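PDB 2GBW: biphenyl 2,3-Dioxygenase Beta Subunit from Sphingobium yanoikuyae, which probably serves as the non-catalytic subunit of an alpha3-beta3 ring-hydroxylating dioxygenase that adds molecular oxygen to biphenyl. Local coordinates for residues B[43-48]-B[63-68]; B[97-102]-B[122-127]; B[134-139]-B[165-170]. One frame throughout, in Å; residues are numbered along the deposited sequence.

Contact 1. Residues B[43-48]-B[63-68]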
loop_
_atom_site.group_PDB
_atom_site.type_symbol
_atom_site.label_atom_id
_atom_site.label_comp_id
_atom_site.label_asym_id
_atom_site.label_seq_id
_atom_site.Cartn_x
_atom_site.Cartn_y
_atom_site.Cartn_z
ATOM N N ASP B 43 13.104 35.734 -17.587
ATOM C CA ASP B 43 11.843 36.303 -17.089
ATOM C C ASP B 43 10.847 35.240 -16.629
ATOM O O ASP B 43 9.643 35.496 -16.536
ATOM C CB ASP B 43 11.202 37.182 -18.177
ATOM C CG ASP B 43 10.955 36.449 -19.486
ATOM O OD1 ASP B 43 11.909 35.810 -20.004
ATOM O OD2 ASP B 43 9.819 36.591 -20.045
ATOM N N ILE B 44 11.369 34.059 -16.315
ATOM C CA ILE B 44 10.588 32.912 -15.881
ATOM C C ILE B 44 9.708 33.233 -14.677
ATOM O O ILE B 44 10.106 33.972 -13.805
ATOM C CB ILE B 44 11.534 31.680 -15.531
ATOM C CG1 ILE B 44 10.724 30.439 -15.165
ATOM C CG2 ILE B 44 12.530 31.985 -14.418
ATOM C CD1 ILE B 44 9.836 29.935 -16.223
ATOM N N HIS B 45 8.503 32.689 -14.675
ATOM C CA HIS B 45 7.724 32.502 -13.446
ATOM C C HIS B 45 7.404 31.037 -13.401
ATOM O O HIS B 45 6.766 30.521 -14.296
ATOM C CB HIS B 45 6.446 33.329 -13.451
ATOM C CG HIS B 45 5.644 33.201 -12.189
ATOM N ND1 HIS B 45 4.268 33.092 -12.195
ATOM C CD2 HIS B 45 6.030 33.110 -10.903
ATOM C CE1 HIS B 45 3.844 32.963 -10.950
ATOM N NE2 HIS B 45 4.893 32.954 -10.148
ATOM N N TYR B 46 7.838 30.387 -12.319
ATOM C CA TYR B 46 7.715 28.970 -12.134
ATOM C C TYR B 46 6.791 28.807 -10.937
ATOM O O TYR B 46 7.133 29.218 -9.834
ATOM C CB TYR B 46 9.108 28.431 -11.866
ATOM C CG TYR B 46 9.231 26.952 -11.805
ATOM C CD1 TYR B 46 8.782 26.279 -10.686
ATOM C CD2 TYR B 46 9.801 26.208 -12.854
ATOM C CE1 TYR B 46 8.920 24.932 -10.569
ATOM C CE2 TYR B 46 9.916 24.807 -12.750
ATOM C CZ TYR B 46 9.481 24.196 -11.606
ATOM O OH TYR B 46 9.575 22.822 -11.441
ATOM N N TRP B 47 5.598 28.259 -11.177
ATOM C CA TRP B 47 4.463 28.380 -10.267
ATOM C C TRP B 47 3.714 27.050 -10.107
ATOM O O TRP B 47 3.313 26.449 -11.076
ATOM C CB TRP B 47 3.553 29.474 -10.782
ATOM C CG TRP B 47 2.336 29.740 -10.026
ATOM C CD1 TRP B 47 2.158 29.636 -8.685
ATOM C CD2 TRP B 47 1.105 30.160 -10.577
ATOM N NE1 TRP B 47 0.865 29.976 -8.361
ATOM C CE2 TRP B 47 0.206 30.324 -9.516
ATOM C CE3 TRP B 47 0.685 30.449 -11.889
ATOM C CZ2 TRP B 47 -1.113 30.715 -9.716
ATOM C CZ3 TRP B 47 -0.635 30.840 -12.091
ATOM C CH2 TRP B 47 -1.508 30.964 -10.992
ATOM N N MET B 48 3.584 26.615 -8.857
ATOM C CA MET B 48 2.832 25.399 -8.464
ATOM C C MET B 48 1.815 25.765 -7.358
ATOM O O MET B 48 2.127 25.724 -6.170
ATOM C CB MET B 48 3.763 24.283 -7.987
ATOM C CG MET B 48 3.050 22.905 -7.629
ATOM S SD MET B 48 4.204 21.711 -6.921
ATOM C CE MET B 48 5.142 21.289 -8.447
ATOM N N PRO B 63 -6.760 30.057 -7.652
ATOM C CA PRO B 63 -5.535 30.673 -7.161
ATOM C C PRO B 63 -4.772 31.469 -8.203
ATOM O O PRO B 63 -4.668 31.059 -9.373
ATOM C CB PRO B 63 -4.678 29.492 -6.679
ATOM C CG PRO B 63 -5.382 28.253 -7.070
ATOM C CD PRO B 63 -6.791 28.597 -7.467
ATOM N N THR B 64 -4.301 32.625 -7.757
ATOM C CA THR B 64 -3.396 33.464 -8.500
ATOM C C THR B 64 -2.024 33.442 -7.827
ATOM O O THR B 64 -1.868 32.878 -6.724
ATOM C CB THR B 64 -3.877 34.916 -8.518
ATOM O OG1 THR B 64 -3.695 35.460 -7.191
ATOM C CG2 THR B 64 -5.338 34.978 -8.985
ATOM N N PRO B 65 -1.009 34.032 -8.488
ATOM C CA PRO B 65 0.317 34.165 -7.941
ATOM C C PRO B 65 0.405 34.982 -6.664
ATOM O O PRO B 65 1.437 34.917 -5.999
ATOM C CB PRO B 65 1.103 34.806 -9.115
ATOM C CG PRO B 65 0.455 34.279 -10.248
ATOM C CD PRO B 65 -0.998 34.476 -9.883
ATOM N N ASP B 66 -0.677 35.643 -6.238
ATOM C CA ASP B 66 -0.663 36.351 -4.962
ATOM C C ASP B 66 -1.156 35.446 -3.827
ATOM O O ASP B 66 -1.244 35.868 -2.671
ATOM C CB ASP B 66 -1.544 37.602 -5.023
ATOM C CG ASP B 66 -1.393 38.499 -3.791
ATOM O OD1 ASP B 66 -0.243 38.906 -3.462
ATOM O OD2 ASP B 66 -2.414 38.763 -3.094
ATOM N N ASP B 67 -1.438 34.190 -4.151
ATOM C CA ASP B 67 -1.971 33.216 -3.166
ATOM C C ASP B 67 -0.940 32.149 -2.836
ATOM O O ASP B 67 0.078 31.988 -3.528
ATOM C CB ASP B 67 -3.208 32.524 -3.747
ATOM C CG ASP B 67 -4.315 33.496 -4.106
ATOM O OD1 ASP B 67 -4.530 34.473 -3.342
ATOM O OD2 ASP B 67 -4.982 33.282 -5.131
ATOM N N ALA B 68 -1.199 31.389 -1.783
ATOM C CA ALA B 68 -0.295 30.288 -1.434
ATOM C C ALA B 68 0.065 29.407 -2.652
ATOM O O ALA B 68 -0.758 29.054 -3.490
ATOM C CB ALA B 68 -0.874 29.417 -0.331
HETATM O O HOH W 1 -0.893 30.308 -6.138
#
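Pro-65 lies over one face of the Trp-47 indole, its CG 3.8 Å from the centroid of the six-membered ring and only 6° off the ring normal, a well-centred CH-pi contact. Its CD completes the layer above the benzo rim, and the two side chains run at about a right angle. Along the same rim, Trp-47 CZ2 comes within 3.4 Å of Thr-64 C, while the carbonyl oxygen Pro-63 O stands at the ring edge, 3.6 Å from CH2. His-45 CE1 touches the same proline carbon, Pro-65 CG, at 3.7 Å, and CB beside it, so that CG lies against both aromatic side chains; His-45 NE2 is turned to Asn-72, which also bonds the carbonyl oxygen of Pro-65. The indole can reach this far because CG is anti to the backbone N (chi1 179°), sending the ring out from strand 44-49 toward the loop. At its polar edge, Trp-47 NE1 donates to a water 2.9 Å away and lying in the ring plane; that water sits close to Thr-64 O and Ala-68 O. Behind the proline, a type I turn from Thr-64 to Asp-67 sets the shape of the loop: Thr-64 N bonds Asp-67 OD2 at 2.8 Å, and Thr-64 OG1 accepts from Asp-66 N in an ST turn. Without the indole, as with an alanine here, the Pro-65 ring would probably lose its aromatic floor and the water its N-H donor. This is a surface contact of the NTF2-like sheet with the loop leading to strand 71-73. His-45 is a zinc ligand in a crystal structure of this protein, but no zinc is bound to it here. The chemistry is chiefly dispersion and CH-pi attraction, with direct polar links across the two segments replaced by a water.

Contact 2. Residues B[97-102]-B[122-127]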
loop_
_atom_site.group_PDB
_atom_site.type_symbol
_atom_site.label_atom_id
_atom_site.label_comp_id
_atom_site.label_asym_id
_atom_site.label_seq_id
_atom_site.Cartn_x
_atom_site.Cartn_y
_atom_site.Cartn_z
ATOM N N SER B 97 18.951 10.680 -4.804
ATOM C CA SER B 97 17.801 9.832 -5.074
ATOM C C SER B 97 17.597 9.785 -6.599
ATOM O O SER B 97 18.178 10.581 -7.366
ATOM C CB SER B 97 16.591 10.373 -4.376
ATOM O OG SER B 97 16.413 11.721 -4.648
ATOM N N LYS B 98 16.817 8.813 -7.011
ATOM C CA LYS B 98 16.549 8.549 -8.405
ATOM C C LYS B 98 15.210 9.148 -8.802
ATOM O O LYS B 98 14.271 9.157 -7.995
ATOM C CB LYS B 98 16.515 7.047 -8.603
ATOM C CG LYS B 98 17.877 6.409 -8.459
ATOM C CD LYS B 98 17.959 5.132 -9.284
ATOM C CE LYS B 98 19.434 4.645 -9.539
ATOM N NZ LYS B 98 19.517 3.281 -10.253
ATOM N N ILE B 99 15.115 9.668 -10.018
ATOM C CA ILE B 99 13.835 10.217 -10.451
ATOM C C ILE B 99 13.689 9.878 -11.934
ATOM O O ILE B 99 14.693 9.834 -12.675
ATOM C CB ILE B 99 13.753 11.716 -10.171
ATOM C CG1 ILE B 99 12.348 12.265 -10.490
ATOM C CG2 ILE B 99 14.878 12.486 -10.900
ATOM C CD1 ILE B 99 12.084 13.593 -9.840
ATOM N N ARG B 100 12.486 9.551 -12.340
ATOM C CA ARG B 100 12.228 9.255 -13.746
ATOM C C ARG B 100 10.915 9.836 -14.181
ATOM O O ARG B 100 9.927 9.685 -13.540
ATOM C CB ARG B 100 12.261 7.750 -14.029
ATOM C CG ARG B 100 12.424 7.385 -15.479
ATOM C CD ARG B 100 12.839 5.967 -15.811
ATOM N NE ARG B 100 14.052 5.528 -15.090
ATOM C CZ ARG B 100 15.300 5.756 -15.494
ATOM N NH1 ARG B 100 15.583 6.372 -16.664
ATOM N NH2 ARG B 100 16.296 5.349 -14.732
ATOM N N TYR B 101 10.915 10.481 -15.340
ATOM C CA TYR B 101 9.751 11.260 -15.796
ATOM C C TYR B 101 9.148 10.683 -17.080
ATOM O O TYR B 101 9.855 10.342 -18.043
ATOM C CB TYR B 101 10.166 12.713 -16.154
ATOM C CG TYR B 101 10.727 13.589 -15.075
ATOM C CD1 TYR B 101 12.042 13.458 -14.651
ATOM C CD2 TYR B 101 9.998 14.641 -14.562
ATOM C CE1 TYR B 101 12.580 14.279 -13.669
ATOM C CE2 TYR B 101 10.532 15.461 -13.567
ATOM C CZ TYR B 101 11.813 15.288 -13.143
ATOM O OH TYR B 101 12.350 16.144 -12.210
ATOM N N PHE B 102 7.822 10.602 -17.084
ATOM C CA PHE B 102 7.047 10.138 -18.202
ATOM C C PHE B 102 6.120 11.252 -18.657
ATOM O O PHE B 102 5.131 11.558 -18.006
ATOM C CB PHE B 102 6.313 8.862 -17.834
ATOM C CG PHE B 102 7.243 7.715 -17.508
ATOM C CD1 PHE B 102 7.780 7.619 -16.262
ATOM C CD2 PHE B 102 7.558 6.723 -18.472
ATOM C CE1 PHE B 102 8.678 6.591 -15.925
ATOM C CE2 PHE B 102 8.483 5.674 -18.158
ATOM C CZ PHE B 102 8.996 5.589 -16.859
ATOM N N ILE B 122 2.351 14.831 -16.831
ATOM C CA ILE B 122 3.624 14.354 -16.326
ATOM C C ILE B 122 3.400 13.336 -15.264
ATOM O O ILE B 122 2.566 13.543 -14.373
ATOM C CB ILE B 122 4.533 15.471 -15.790
ATOM C CG1 ILE B 122 4.641 16.619 -16.757
ATOM C CG2 ILE B 122 5.949 14.938 -15.575
ATOM C CD1 ILE B 122 5.320 17.814 -16.205
ATOM N N LEU B 123 4.090 12.223 -15.380
ATOM C CA LEU B 123 4.139 11.201 -14.343
ATOM C C LEU B 123 5.588 11.094 -13.870
ATOM O O LEU B 123 6.505 10.870 -14.658
ATOM C CB LEU B 123 3.685 9.839 -14.925
ATOM C CG LEU B 123 3.759 8.579 -14.047
ATOM C CD1 LEU B 123 2.942 8.672 -12.764
ATOM C CD2 LEU B 123 3.320 7.352 -14.907
ATOM N N VAL B 124 5.771 11.215 -12.563
ATOM C CA VAL B 124 7.110 11.279 -11.951
ATOM C C VAL B 124 7.220 10.167 -10.952
ATOM O O VAL B 124 6.412 10.086 -10.027
ATOM C CB VAL B 124 7.390 12.609 -11.178
ATOM C CG1 VAL B 124 8.825 12.564 -10.593
ATOM C CG2 VAL B 124 7.197 13.832 -12.095
ATOM N N TYR B 125 8.151 9.264 -11.209
ATOM C CA TYR B 125 8.463 8.162 -10.342
ATOM C C TYR B 125 9.803 8.425 -9.652
ATOM O O TYR B 125 10.812 8.609 -10.297
ATOM C CB TYR B 125 8.592 6.843 -11.134
ATOM C CG TYR B 125 7.506 5.877 -10.917
ATOM C CD1 TYR B 125 6.327 5.976 -11.632
ATOM C CD2 TYR B 125 7.646 4.860 -10.009
ATOM C CE1 TYR B 125 5.295 5.094 -11.412
ATOM C CE2 TYR B 125 6.644 3.963 -9.812
ATOM C CZ TYR B 125 5.463 4.104 -10.517
ATOM O OH TYR B 125 4.427 3.235 -10.286
ATOM N N ARG B 126 9.795 8.319 -8.329
ATOM C CA ARG B 126 10.965 8.561 -7.498
ATOM C C ARG B 126 11.284 7.355 -6.627
ATOM O O ARG B 126 10.373 6.743 -6.043
ATOM C CB ARG B 126 10.751 9.773 -6.584
ATOM C CG ARG B 126 10.276 11.068 -7.278
ATOM C CD ARG B 126 9.976 12.185 -6.251
ATOM N NE ARG B 126 11.165 12.837 -5.722
ATOM C CZ ARG B 126 11.192 13.707 -4.712
ATOM N NH1 ARG B 126 10.098 13.915 -3.988
ATOM N NH2 ARG B 126 12.325 14.294 -4.356
ATOM N N ASN B 127 12.574 7.022 -6.520
ATOM C CA ASN B 127 13.055 5.933 -5.650
ATOM C C ASN B 127 14.220 6.422 -4.839
ATOM O O ASN B 127 15.016 7.239 -5.319
ATOM C CB ASN B 127 13.549 4.758 -6.520
ATOM C CG ASN B 127 12.437 4.006 -7.164
ATOM O OD1 ASN B 127 11.945 4.414 -8.233
ATOM N ND2 ASN B 127 12.025 2.899 -6.550
HETATM O O HOH W 2 13.786 11.401 -6.329
HETATM O O HOH W 3 14.332 13.841 -6.450
#
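Ile-99 and Val-124 meet in the tightest carbon contact between these two strands. From Ile-99 CB the CG1 branch leaves anti to the backbone N (chi1 -174°), which carries it across to the neighbouring strand. CG1 lies 3.5 Å from Val-124 CG1 and also runs alongside Arg-126 CG, the two side chains pointing the same way. At the tip, CD1 keeps to the same valine methyl, Val-124 CG1, again at 3.5 Å, closer than usual van der Waals contact, and touches Arg-126 CG as well. The other valine methyl, CG2, is 3.8 Å from Tyr-101 CD2, and Ile-122 CG2 stands at the edge of that tyrosine ring, near its plane. Phe-172 packs on Ile-99, Tyr-101 and Arg-126, while the Tyr-101 hydroxyl bonds the carbonyl oxygen of Phe-173. These strands, 98-112 and 115-128, form an antiparallel beta hairpin in the curved sheet of the NTF2-like fold. Hydrogen-bonded pairs Lys-98 with Asn-127, Arg-100 with Tyr-125 and Phe-102 with Leu-123 flank the non-hydrogen-bonded pairs Ile-99 with Arg-126 and Tyr-101 with Val-124. Arg-100 N to Tyr-125 O is 2.8 Å. Besides Asn-127 N, Lys-98 O has a second donor, a water at 2.8 Å that also accepts from Arg-126 NE and donates to Ser-97 OG, itself hydrogen-bonded to Glu-93 too. Beyond NE, the guanidinium of Arg-126 has Asp-167 as its salt-bridge partner. On the face bearing Phe-102, Leu-123 and Tyr-125, the partners include other copies of the protein: Leu-123 packs on Leu-123 of the second subunit, Tyr-125 on Tyr-125 of the third, and Arg-100 forms a salt bridge to Asp-161 of the second.

Contact 3. Residues B[134-139]-B[165-170]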
loop_
_atom_site.group_PDB
_atom_site.type_symbol
_atom_site.label_atom_id
_atom_site.label_comp_id
_atom_site.label_asym_id
_atom_site.label_seq_id
_atom_site.Cartn_x
_atom_site.Cartn_y
_atom_site.Cartn_z
ATOM N N THR B 134 7.853 6.785 -4.467
ATOM C CA THR B 134 6.737 7.691 -4.492
ATOM C C THR B 134 6.448 8.061 -5.934
ATOM O O THR B 134 7.355 8.030 -6.828
ATOM C CB THR B 134 7.036 8.935 -3.691
ATOM O OG1 THR B 134 8.149 9.622 -4.239
ATOM C CG2 THR B 134 7.275 8.602 -2.136
ATOM N N VAL B 135 5.179 8.389 -6.154
ATOM C CA VAL B 135 4.699 8.663 -7.532
ATOM C C VAL B 135 3.838 9.892 -7.566
ATOM O O VAL B 135 2.963 10.053 -6.711
ATOM C CB VAL B 135 3.907 7.491 -8.051
ATOM C CG1 VAL B 135 3.436 7.779 -9.557
ATOM C CG2 VAL B 135 4.729 6.194 -7.934
ATOM N N HIS B 136 4.047 10.765 -8.559
ATOM C CA HIS B 136 3.287 12.011 -8.662
ATOM C C HIS B 136 2.757 12.153 -10.069
ATOM O O HIS B 136 3.428 11.771 -11.036
ATOM C CB HIS B 136 4.152 13.237 -8.354
ATOM C CG HIS B 136 4.762 13.222 -6.999
ATOM N ND1 HIS B 136 4.156 13.780 -5.880
ATOM C CD2 HIS B 136 5.921 12.686 -6.580
ATOM C CE1 HIS B 136 4.965 13.624 -4.845
ATOM N NE2 HIS B 136 6.008 12.909 -5.227
ATOM N N THR B 137 1.565 12.704 -10.194
ATOM C CA THR B 137 1.058 13.121 -11.484
ATOM C C THR B 137 0.647 14.552 -11.435
ATOM O O THR B 137 0.103 15.030 -10.415
ATOM C CB THR B 137 -0.060 12.248 -12.031
ATOM O OG1 THR B 137 -1.192 12.298 -11.159
ATOM C CG2 THR B 137 0.431 10.820 -12.144
ATOM N N LEU B 138 0.974 15.225 -12.540
ATOM C CA LEU B 138 0.750 16.664 -12.714
ATOM C C LEU B 138 0.354 17.028 -14.153
ATOM O O LEU B 138 0.744 16.333 -15.117
ATOM C CB LEU B 138 2.048 17.467 -12.429
ATOM C CG LEU B 138 2.842 17.366 -11.130
ATOM C CD1 LEU B 138 3.912 16.293 -11.355
ATOM C CD2 LEU B 138 3.508 18.714 -10.669
ATOM N N GLY B 139 -0.390 18.122 -14.273
ATOM C CA GLY B 139 -0.562 18.846 -15.557
ATOM C C GLY B 139 0.461 19.978 -15.571
ATOM O O GLY B 139 0.823 20.586 -14.538
ATOM N N THR B 165 -0.016 15.519 -0.392
ATOM C CA THR B 165 1.176 14.968 -1.092
ATOM C C THR B 165 1.673 13.730 -0.302
ATOM O O THR B 165 1.949 13.828 0.919
ATOM C CB THR B 165 2.278 15.986 -1.137
ATOM O OG1 THR B 165 1.788 17.197 -1.678
ATOM C CG2 THR B 165 3.475 15.447 -1.909
ATOM N N GLN B 166 1.746 12.569 -0.966
ATOM C CA GLN B 166 2.186 11.334 -0.271
ATOM C C GLN B 166 3.673 11.111 -0.575
ATOM O O GLN B 166 4.068 10.169 -1.324
ATOM C CB GLN B 166 1.295 10.128 -0.650
ATOM C CG GLN B 166 -0.157 10.414 -0.415
ATOM C CD GLN B 166 -1.064 9.195 -0.469
ATOM O OE1 GLN B 166 -2.209 9.263 -1.002
ATOM N NE2 GLN B 166 -0.578 8.082 0.060
ATOM N N ASP B 167 4.489 12.051 -0.092
ATOM C CA ASP B 167 5.956 11.964 -0.246
ATOM C C ASP B 167 6.531 12.878 0.825
ATOM O O ASP B 167 5.822 13.797 1.287
ATOM C CB ASP B 167 6.316 12.466 -1.653
ATOM C CG ASP B 167 7.766 12.220 -2.110
ATOM O OD1 ASP B 167 8.690 12.067 -1.297
ATOM O OD2 ASP B 167 7.988 12.245 -3.393
ATOM N N LYS B 168 7.792 12.646 1.197
ATOM C CA LYS B 168 8.501 13.547 2.093
ATOM C C LYS B 168 8.566 14.968 1.582
ATOM O O LYS B 168 8.570 15.902 2.377
ATOM C CB LYS B 168 9.941 13.053 2.294
ATOM C CG LYS B 168 10.061 11.829 3.192
ATOM C CD LYS B 168 11.491 11.296 3.060
ATOM C CE LYS B 168 11.776 10.247 4.156
ATOM N NZ LYS B 168 10.909 9.068 4.070
ATOM N N ASN B 169 8.675 15.147 0.258
ATOM C CA ASN B 169 8.852 16.486 -0.291
ATOM C C ASN B 169 8.472 16.520 -1.752
ATOM O O ASN B 169 8.184 15.461 -2.355
ATOM C CB ASN B 169 10.295 16.936 -0.146
ATOM C CG ASN B 169 11.293 16.052 -0.974
ATOM O OD1 ASN B 169 11.322 16.057 -2.220
ATOM N ND2 ASN B 169 12.146 15.341 -0.246
ATOM N N LEU B 170 8.448 17.722 -2.303
ATOM C CA LEU B 170 8.231 17.959 -3.736
ATOM C C LEU B 170 9.411 18.691 -4.315
ATOM O O LEU B 170 9.246 19.554 -5.224
ATOM C CB LEU B 170 6.917 18.771 -3.963
ATOM C CG LEU B 170 5.592 18.057 -3.761
ATOM C CD1 LEU B 170 4.383 19.039 -3.674
ATOM C CD2 LEU B 170 5.324 17.085 -4.900
HETATM O O HOH W 4 3.470 10.882 -4.058
#
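His-136 and Thr-134 both donate to one carboxylate oxygen, Asp-167 OD2, and this is the tight part of the contact. His-136 NE2 is 2.8 Å from OD2 with a nearly straight bond (170°), the oxygen lying in the imidazole plane and offering its anti lone pair; ring and carboxylate are nearly coplanar. CG of His-136 stands anti to the carbonyl carbon and beside the backbone N (chi1 -59°), an orientation in which NE2 meets the carboxylate. Thr-134 OG1, also 2.8 Å from Asp-167 OD2, comes instead from above the carboxylate plane. With Arg-126 as third donor, this buried oxygen probably keeps the aspartate ionised. Leu-170 CD2 packs 3.5 Å from His-136 CE1, with Thr-165 CG2 at the ring edge. The motif is a His-carboxylate hydrogen bond, joining strand 132-147 of the NTF2-like sheet to the loop that follows strand 150-160. His-136 coordinates zinc in a crystal structure of this protein, though none is bound here. Toward Gln-166 the packing is looser: its exposed side chain leads away from the strand, and the backbone carbonyl oxygen Gln-166 O is joined to Val-135 O by a water that donates to both and lies over one face of the His-136 ring.

All three contacts involve one mixed sheet. Contact 2 is the most regular, a strand pair bonded backbone to backbone, partly buried, with one face turned to other subunits. Contact 3 is buried and polar at its heart; it adjoins contact 2 through neighbouring strands 115-128 and 132-147, and the ion pair of Arg-126 with Asp-167 spans the two. Contact 1 lies at the surface, its centre about 23 Å from that of contact 2, and relies on aromatic-proline packing and a water. It meets contact 3 where Met-48 packs on Leu-138 and Leu-170. Contacts 1 and 3 both tie a strand to a loop through side chains.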